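Local coordinates for protein cyclic nucleotide-gated potassium channel mll3241 (Mesorhizobium loti, PDB 4MUV) that conducts potassium across the membrane as a homotetrameric channel activated by cyclic AMP, here represented by its cytoplasmic cyclic nucleotide-binding domain, at residues A[21-24]-A[25-28]. The protein carries 3 engineered substitutions. Residues are numbered along the deposited sequence; the frame is centred on the assembly and turned at random. Where two conformers were deposited one is given.
Sequences PLFQ and KLGP
Leu22 with Lys25 and Phe23 with Leu26 make a local contact round a tight helical turn, in the link between helices 13-17 and 28-37 of the cyclic nucleotide-binding domain. Successive backbone bonds from Gln24, Lys25 and Leu26 to the third residue before, the middle one less surely placed, are consistent with the 3-10 loop of the helical N3A motif in this family. Leu26 N reaches Phe23 O at 3.2 Å, which brings Leu26 round to the side of Phe23.

Phe23 and Leu26 run side by side, pointing the same way, and Leu26 CD1 lies 3.6 Å from Phe23 CD1, approaching the ring obliquely. Both touch Leu117 of helix 111-120, while the Phe23 ring also meets Phe61, so broad apolar groups suit these places. An alanine in place of Leu26 would probably open a gap beside the Phe23 ring and leave Leu117 with less to pack against.

In Leu22, chi1 of -171° swings the branch beside the carbonyl carbon, where the extended Lys25 chain crosses it at about a right angle. The lysine's methylenes run over Leu22 O, CG 3.4 Å from it, and only CD and NZ come near Leu22 CD1, NZ at 3.9 Å. Lysine suits this exposed place: its long chain can lie along the turn and against Ile127 and Glu123 of helix 122-139, while Leu22 packs on Phe128. Gly27 then serves as N-cap of helix 28-37, whose first turn accepts Pro28 because no amide hydrogen is needed there. A water bridges the end of the turn, donating to Phe23 O at 2.9 Å and to Leu26 O at 2.7 Å.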
loop_
_atom_site.group_PDB
_atom_site.type_symbol
_atom_site.label_atom_id
_atom_site.label_comp_id
_atom_site.label_asym_id
_atom_site.label_seq_id
_atom_site.Cartn_x
_atom_site.Cartn_y
_atom_site.Cartn_z
ATOM N N PRO A 21 10.210 -4.244 -3.157
ATOM C CA PRO A 21 11.536 -3.656 -3.340
ATOM C C PRO A 21 11.779 -2.439 -2.477
ATOM O O PRO A 21 12.908 -2.211 -2.052
ATOM C CB PRO A 21 11.532 -3.237 -4.810
ATOM C CG PRO A 21 10.587 -4.150 -5.450
ATOM C CD PRO A 21 9.501 -4.366 -4.442
ATOM N N LEU A 22 10.736 -1.667 -2.222
ATOM C CA LEU A 22 10.879 -0.463 -1.430
ATOM C C LEU A 22 11.570 -0.743 -0.103
ATOM O O LEU A 22 12.333 0.085 0.388
ATOM C CB LEU A 22 9.510 0.180 -1.173
ATOM C CG LEU A 22 9.525 1.568 -0.543
ATOM C CD1 LEU A 22 10.182 2.581 -1.498
ATOM C CD2 LEU A 22 8.095 2.005 -0.225
ATOM N N PHE A 23 11.307 -1.916 0.462
ATOM C CA PHE A 23 11.767 -2.216 1.819
ATOM C C PHE A 23 13.136 -2.866 1.859
ATOM O O PHE A 23 13.682 -3.048 2.935
ATOM C CB PHE A 23 10.758 -3.097 2.543
ATOM C CG PHE A 23 9.418 -2.419 2.819
ATOM C CD1 PHE A 23 9.302 -1.036 2.869
ATOM C CD2 PHE A 23 8.292 -3.182 3.025
ATOM C CE1 PHE A 23 8.075 -0.413 3.120
ATOM C CE2 PHE A 23 7.052 -2.591 3.273
ATOM C CZ PHE A 23 6.939 -1.197 3.321
ATOM N N GLN A 24 13.684 -3.219 0.702
ATOM C CA GLN A 24 15.086 -3.600 0.617
ATOM C C GLN A 24 15.828 -2.310 1.027
ATOM O O GLN A 24 16.941 -2.333 1.503
ATOM C CB GLN A 24 15.437 -3.991 -0.822
ATOM C CG GLN A 24 16.259 -5.232 -1.020
ATOM C CD GLN A 24 16.593 -5.463 -2.482
ATOM O OE1 GLN A 24 16.721 -4.515 -3.269
ATOM N NE2 GLN A 24 16.716 -6.724 -2.860
ATOM N N LYS A 25 15.170 -1.169 0.850
ATOM C CA LYS A 25 15.778 0.110 1.185
ATOM C C LYS A 25 15.909 0.407 2.694
ATOM O O LYS A 25 16.368 1.497 3.049
ATOM C CB LYS A 25 15.053 1.246 0.458
ATOM C CG LYS A 25 15.214 1.146 -1.050
ATOM C CD LYS A 25 14.316 2.125 -1.780
ATOM C CE LYS A 25 14.373 1.901 -3.279
ATOM N NZ LYS A 25 13.175 2.454 -3.964
ATOM N N LEU A 26 15.569 -0.551 3.570
ATOM C CA LEU A 26 15.440 -0.258 5.009
ATOM C C LEU A 26 16.473 -0.903 5.926
ATOM O O LEU A 26 16.851 -2.049 5.750
ATOM C CB LEU A 26 14.073 -0.729 5.494
ATOM C CG LEU A 26 12.848 0.068 5.082
ATOM C CD1 LEU A 26 11.583 -0.590 5.571
ATOM C CD2 LEU A 26 12.965 1.478 5.638
ATOM N N GLY A 27 16.867 -0.181 6.964
ATOM C CA GLY A 27 17.660 -0.785 8.010
ATOM C C GLY A 27 16.880 -1.925 8.658
ATOM O O GLY A 27 15.644 -1.882 8.755
ATOM N N PRO A 28 17.584 -2.946 9.141
ATOM C CA PRO A 28 16.862 -4.155 9.522
ATOM C C PRO A 28 15.885 -3.983 10.681
ATOM O O PRO A 28 14.814 -4.568 10.630
ATOM C CB PRO A 28 17.983 -5.145 9.843
ATOM C CG PRO A 28 19.155 -4.321 10.103
ATOM C CD PRO A 28 19.042 -3.136 9.222
HETATM O O HOH W 1 15.743 -4.274 4.589
#